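Local coordinates for protein nucleoporin NUP170 (Chaetomium thermophilum, PDB 5HAX) that probably serves as a structural component of the nuclear pore complex, helping to build its scaffold, at residues G316-L321 with F346-P351; Q227-G232 with L245-T250. All blocks are in the same frame, centred on the assembly; numbering follows the deposited sequence.

In the fold
Both contacts belong to the beta-propeller part of the chain, and they follow one another without nesting or crossing. Coming from the N terminus, interaction 2 closes first: strand 230-236 turns back through a hairpin into strand 241-246, so Q227-G232 meets L245-T250 across a short loop. The chain then completes that four-stranded blade, passes helix 270-279 and enters the next sheet at strand 293-298. Interaction 1 closes a longer excursion there, pairing strand 318-324 with strand 341-348, beside which the early strand 33-35 is added. Their centres lie about 20 Å apart and the two contacts do not touch, but L245 of interaction 2 reaches strand 293-298, the far edge of the sheet that holds interaction 1.

Interaction 1 (G316-L321 with F346-P351); sequences GCRLFL and FVKFPP
F320 and F346 form the aromatic part of this pairing, lying next to each other and pointing the same way from a hydrogen-bonded antiparallel pair. F320 CD2 lies at the edge of the F346 ring, near its plane, 3.6 Å from F346 CD1, while the two ring planes are inclined at 52°. The phenyl of F346 is put there by a first torsion that sets CG opposite the backbone N (chi1 172°). In the backbone of the same pair, F320 N bonds to F346 O at 2.8 Å; the return bond from F346 N to F320 O is weak at 3.3 Å. The next hydrogen-bonded pair, R318 with K348, is closed by R318 N to K348 O at 3.1 Å and K348 N to R318 O at 3.0 Å. Between them L319 and V347 form the non-hydrogen-bonded pair, as in any antiparallel sheet; 318-324 and 341-348 are neighbouring strands of a beta-propeller blade. On the face opposite the phenylalanines, L319 CD2 rests 4.0 Å from V347 CG2. Beyond the paired strands, C317 SG makes an oblique sulfur-aromatic contact with the F349 ring, reaching CD1 of F349 at 3.8 Å, and the P350 ring lies against the carbonyl of G316. Further along the phenylalanine face, carbon packing at the rings gives way to the buried polar packing of R318 and K348, where one water donates to G316 O and K348 O and accepts from R318 NE. K348 CG sits over one face of the R318 guanidinium, 3.7 Å from R318 NH1. Both cationic ends converge on the carboxylate of E427, which probably offsets their like charge, and K348 NZ also bonds to the backbone oxygens of Y425 and D37.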
loop_
_atom_site.group_PDB
_atom_site.type_symbol
_atom_site.label_atom_id
_atom_site.label_comp_id
_atom_site.label_asym_id
_atom_site.label_seq_id
_atom_site.Cartn_x
_atom_site.Cartn_y
_atom_site.Cartn_z
ATOM N N GLY A 316 14.845 16.748 7.760
ATOM C CA GLY A 316 14.211 15.500 8.128
ATOM C C GLY A 316 12.886 15.628 8.842
ATOM O O GLY A 316 12.384 14.621 9.356
ATOM N N CYS A 317 12.304 16.824 8.894
ATOM C CA CYS A 317 11.005 17.008 9.525
ATOM C C CYS A 317 9.899 16.675 8.536
ATOM O O CYS A 317 9.939 17.105 7.379
ATOM C CB CYS A 317 10.845 18.444 10.019
ATOM S SG CYS A 317 12.036 18.930 11.284
ATOM N N ARG A 318 8.917 15.904 8.992
ATOM C CA ARG A 318 7.732 15.589 8.206
ATOM C C ARG A 318 6.623 16.549 8.622
ATOM O O ARG A 318 6.131 16.487 9.754
ATOM C CB ARG A 318 7.315 14.133 8.403
ATOM C CG ARG A 318 8.109 13.145 7.561
ATOM C CD ARG A 318 7.805 11.705 7.950
ATOM N NE ARG A 318 8.575 11.279 9.115
ATOM C CZ ARG A 318 8.351 10.159 9.795
ATOM N NH1 ARG A 318 9.114 9.853 10.836
ATOM N NH2 ARG A 318 7.368 9.343 9.436
ATOM N N LEU A 319 6.241 17.438 7.707
ATOM C CA LEU A 319 5.182 18.414 7.931
ATOM C C LEU A 319 3.882 17.862 7.360
ATOM O O LEU A 319 3.801 17.579 6.161
ATOM C CB LEU A 319 5.525 19.749 7.269
ATOM C CG LEU A 319 6.958 20.265 7.422
ATOM C CD1 LEU A 319 7.137 21.558 6.635
ATOM C CD2 LEU A 319 7.308 20.473 8.884
ATOM N N PHE A 320 2.869 17.723 8.211
ATOM C CA PHE A 320 1.566 17.209 7.803
ATOM C C PHE A 320 0.575 18.365 7.732
ATOM O O PHE A 320 0.303 19.018 8.746
ATOM C CB PHE A 320 1.084 16.131 8.771
ATOM C CG PHE A 320 1.856 14.850 8.663
ATOM C CD1 PHE A 320 1.414 13.830 7.835
ATOM C CD2 PHE A 320 3.033 14.674 9.370
ATOM C CE1 PHE A 320 2.126 12.652 7.725
ATOM C CE2 PHE A 320 3.751 13.498 9.264
ATOM C CZ PHE A 320 3.297 12.486 8.437
ATOM N N LEU A 321 0.040 18.607 6.538
ATOM C CA LEU A 321 -0.818 19.753 6.277
ATOM C C LEU A 321 -2.246 19.308 6.023
ATOM O O LEU A 321 -2.493 18.358 5.272
ATOM C CB LEU A 321 -0.325 20.557 5.073
ATOM C CG LEU A 321 1.077 21.143 5.220
ATOM C CD1 LEU A 321 2.064 20.318 4.418
ATOM C CD2 LEU A 321 1.101 22.602 4.792
ATOM N N PHE A 346 0.537 19.423 12.023
ATOM C CA PHE A 346 1.248 18.436 12.823
ATOM C C PHE A 346 2.632 18.198 12.237
ATOM O O PHE A 346 2.799 18.189 11.015
ATOM C CB PHE A 346 0.456 17.122 12.878
ATOM C CG PHE A 346 1.202 15.991 13.514
ATOM C CD1 PHE A 346 1.878 15.067 12.735
ATOM C CD2 PHE A 346 1.227 15.848 14.888
ATOM C CE1 PHE A 346 2.567 14.025 13.318
ATOM C CE2 PHE A 346 1.914 14.808 15.478
ATOM C CZ PHE A 346 2.587 13.895 14.693
ATOM N N VAL A 347 3.618 17.998 13.113
ATOM C CA VAL A 347 5.003 17.769 12.709
ATOM C C VAL A 347 5.509 16.509 13.397
ATOM O O VAL A 347 5.414 16.385 14.623
ATOM C CB VAL A 347 5.914 18.961 13.066
ATOM C CG1 VAL A 347 7.350 18.685 12.623
ATOM C CG2 VAL A 347 5.397 20.244 12.437
ATOM N N LYS A 348 6.067 15.587 12.610
ATOM C CA LYS A 348 6.820 14.456 13.140
ATOM C C LYS A 348 8.304 14.781 13.014
ATOM O O LYS A 348 8.839 14.858 11.902
ATOM C CB LYS A 348 6.473 13.161 12.406
ATOM C CG LYS A 348 7.057 11.903 13.058
ATOM C CD LYS A 348 6.432 11.630 14.432
ATOM C CE LYS A 348 7.250 10.646 15.258
ATOM N NZ LYS A 348 6.928 9.226 14.954
ATOM N N PHE A 349 8.964 14.978 14.153
ATOM C CA PHE A 349 10.376 15.318 14.162
ATOM C C PHE A 349 11.242 14.071 13.996
ATOM O O PHE A 349 10.789 12.950 14.234
ATOM C CB PHE A 349 10.737 16.041 15.456
ATOM C CG PHE A 349 10.244 17.461 15.513
ATOM C CD1 PHE A 349 10.947 18.478 14.887
ATOM C CD2 PHE A 349 9.081 17.780 16.194
ATOM C CE1 PHE A 349 10.499 19.785 14.938
ATOM C CE2 PHE A 349 8.628 19.086 16.249
ATOM C CZ PHE A 349 9.340 20.089 15.618
ATOM N N PRO A 350 12.500 14.247 13.596
ATOM C CA PRO A 350 13.350 13.094 13.260
ATOM C C PRO A 350 13.693 12.258 14.479
ATOM O O PRO A 350 13.673 12.754 15.617
ATOM C CB PRO A 350 14.616 13.743 12.676
ATOM C CG PRO A 350 14.241 15.131 12.335
ATOM C CD PRO A 350 13.157 15.526 13.280
ATOM N N PRO A 351 14.054 10.993 14.277
ATOM C CA PRO A 351 14.611 10.192 15.371
ATOM C C PRO A 351 16.007 10.679 15.726
ATOM O O PRO A 351 16.617 11.473 15.012
ATOM C CB PRO A 351 14.644 8.783 14.782
ATOM C CG PRO A 351 14.916 9.031 13.326
ATOM C CD PRO A 351 14.164 10.296 12.982
HETATM O O HOH W 1 10.394 12.866 10.599
#

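Interaction 2 (Q227-G232 with L245-T250); sequences QEWLRG and LSNRST
L230 and S246 form a non-hydrogen-bonded antiparallel pair, and one step on the register slips, R231 and G232 both facing L245, as R231 N bonds to L245 O and L245 N to G232 O. This classic beta bulge lies in the hairpin of strands 230-236 and 241-246 of a propeller blade, where the second strand runs into a type I turn from S246 to S249. The side chain of N247 lies flat over one face of the W229 indole, the amide and ring planes 8° apart and N247 CG over the ring centre. N247 CG occupies the position between backbone N and carbonyl carbon (chi1 67°), which also carries OD1 to W229 N at 2.8 Å, although that donor stands 46° above the amide plane. N247 N answers with a bond to W229 O. Were W229 an alanine, the amide of N247 would lose the surface it lies against and would probably be held less firmly in its present rotation. E228 reaches across as an extended chain to the turn, its OE1 in a salt bridge with R252. S246 OG accepts from R248 N, making an ST turn, and from T250 N at 3.2 Å, while giving its own proton to the anti lone pair of E228 OE2 at 2.7 Å.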
loop_
_atom_site.group_PDB
_atom_site.type_symbol
_atom_site.label_atom_id
_atom_site.label_comp_id
_atom_site.label_asym_id
_atom_site.label_seq_id
_atom_site.Cartn_x
_atom_site.Cartn_y
_atom_site.Cartn_z
ATOM N N GLN A 227 11.939 34.534 -10.991
ATOM C CA GLN A 227 12.460 33.192 -11.214
ATOM C C GLN A 227 11.919 32.226 -10.166
ATOM O O GLN A 227 12.001 32.484 -8.962
ATOM C CB GLN A 227 13.988 33.183 -11.181
ATOM C CG GLN A 227 14.553 31.767 -11.146
ATOM C CD GLN A 227 16.053 31.705 -11.321
ATOM O OE1 GLN A 227 16.813 32.119 -10.445
ATOM N NE2 GLN A 227 16.490 31.165 -12.451
ATOM N N GLU A 228 11.380 31.103 -10.635
ATOM C CA GLU A 228 10.876 30.026 -9.793
ATOM C C GLU A 228 10.496 28.871 -10.707
ATOM O O GLU A 228 9.922 29.099 -11.772
ATOM C CB GLU A 228 9.662 30.476 -8.963
ATOM C CG GLU A 228 9.206 29.454 -7.926
ATOM C CD GLU A 228 7.941 29.870 -7.188
ATOM O OE1 GLU A 228 7.310 30.871 -7.582
ATOM O OE2 GLU A 228 7.577 29.188 -6.209
ATOM N N TRP A 229 10.825 27.645 -10.300
ATOM C CA TRP A 229 10.516 26.461 -11.094
ATOM C C TRP A 229 10.135 25.321 -10.155
ATOM O O TRP A 229 10.120 25.477 -8.931
ATOM C CB TRP A 229 11.690 26.086 -12.007
ATOM C CG TRP A 229 12.931 25.638 -11.288
ATOM C CD1 TRP A 229 13.227 24.372 -10.876
ATOM C CD2 TRP A 229 14.047 26.453 -10.911
ATOM N NE1 TRP A 229 14.455 24.348 -10.262
ATOM C CE2 TRP A 229 14.979 25.614 -10.269
ATOM C CE3 TRP A 229 14.346 27.811 -11.049
ATOM C CZ2 TRP A 229 16.189 26.088 -9.769
ATOM C CZ3 TRP A 229 15.548 28.279 -10.550
ATOM C CH2 TRP A 229 16.454 27.420 -9.918
ATOM N N LEU A 230 9.825 24.162 -10.735
ATOM C CA LEU A 230 9.255 23.051 -9.985
ATOM C C LEU A 230 10.307 22.017 -9.602
ATOM O O LEU A 230 11.296 21.806 -10.310
ATOM C CB LEU A 230 8.144 22.367 -10.784
ATOM C CG LEU A 230 6.902 23.215 -11.065
ATOM C CD1 LEU A 230 5.833 22.364 -11.723
ATOM C CD2 LEU A 230 6.357 23.864 -9.796
ATOM N N ARG A 231 10.067 21.377 -8.455
ATOM C CA ARG A 231 10.826 20.226 -7.990
ATOM C C ARG A 231 10.050 18.919 -8.100
ATOM O O ARG A 231 10.658 17.850 -7.978
ATOM C CB ARG A 231 11.255 20.428 -6.527
ATOM C CG ARG A 231 12.607 21.112 -6.325
ATOM C CD ARG A 231 12.801 21.481 -4.857
ATOM N NE ARG A 231 14.091 21.056 -4.314
ATOM C CZ ARG A 231 14.412 19.793 -4.047
ATOM N NH1 ARG A 231 15.606 19.502 -3.546
ATOM N NH2 ARG A 231 13.547 18.816 -4.290
ATOM N N GLY A 232 8.738 18.970 -8.315
ATOM C CA GLY A 232 7.960 17.750 -8.459
ATOM C C GLY A 232 6.485 18.052 -8.635
ATOM O O GLY A 232 6.001 19.136 -8.288
ATOM N N LEU A 245 5.445 21.310 -6.154
ATOM C CA LEU A 245 6.442 21.839 -5.234
ATOM C C LEU A 245 7.464 22.631 -6.037
ATOM O O LEU A 245 7.961 22.145 -7.057
ATOM C CB LEU A 245 7.130 20.709 -4.465
ATOM C CG LEU A 245 8.212 21.117 -3.461
ATOM C CD1 LEU A 245 7.610 21.929 -2.326
ATOM C CD2 LEU A 245 8.930 19.888 -2.919
ATOM N N SER A 246 7.766 23.844 -5.584
ATOM C CA SER A 246 8.698 24.714 -6.286
ATOM C C SER A 246 10.064 24.700 -5.607
ATOM O O SER A 246 10.243 24.166 -4.510
ATOM C CB SER A 246 8.157 26.145 -6.357
ATOM O OG SER A 246 8.568 26.907 -5.234
ATOM N N ASN A 247 11.040 25.301 -6.292
ATOM C CA ASN A 247 12.393 25.401 -5.757
ATOM C C ASN A 247 12.476 26.348 -4.571
ATOM O O ASN A 247 13.450 26.289 -3.814
ATOM C CB ASN A 247 13.355 25.875 -6.841
ATOM C CG ASN A 247 13.083 27.302 -7.264
ATOM O OD1 ASN A 247 11.980 27.631 -7.699
ATOM N ND2 ASN A 247 14.077 28.165 -7.108
ATOM N N ARG A 248 11.490 27.229 -4.409
ATOM C CA ARG A 248 11.385 28.093 -3.242
ATOM C C ARG A 248 10.549 27.467 -2.135
ATOM O O ARG A 248 10.184 28.163 -1.181
ATOM C CB ARG A 248 10.782 29.442 -3.641
ATOM C CG ARG A 248 11.479 30.102 -4.816
ATOM C CD ARG A 248 10.896 31.476 -5.113
ATOM N NE ARG A 248 11.169 32.424 -4.037
ATOM C CZ ARG A 248 12.308 33.098 -3.902
ATOM N NH1 ARG A 248 12.465 33.938 -2.887
ATOM N NH2 ARG A 248 13.294 32.936 -4.775
ATOM N N SER A 249 10.228 26.178 -2.251
ATOM C CA SER A 249 9.435 25.439 -1.274
ATOM C C SER A 249 7.990 25.926 -1.207
ATOM O O SER A 249 7.323 25.745 -0.185
ATOM C CB SER A 249 10.080 25.488 0.118
ATOM O OG SER A 249 11.401 24.972 0.072
ATOM N N THR A 250 7.490 26.533 -2.282
ATOM C CA THR A 250 6.082 26.909 -2.367
ATOM C C THR A 250 5.248 25.707 -2.794
ATOM O O THR A 250 5.603 25.002 -3.745
ATOM C CB THR A 250 5.889 28.055 -3.361
ATOM O OG1 THR A 250 6.558 29.226 -2.877
ATOM C CG2 THR A 250 4.403 28.367 -3.551
HETATM O O HOH W 2 14.050 31.207 -7.333
HETATM O O HOH W 3 6.497 31.304 -4.562
HETATM O O HOH W 4 15.100 23.767 -3.584
#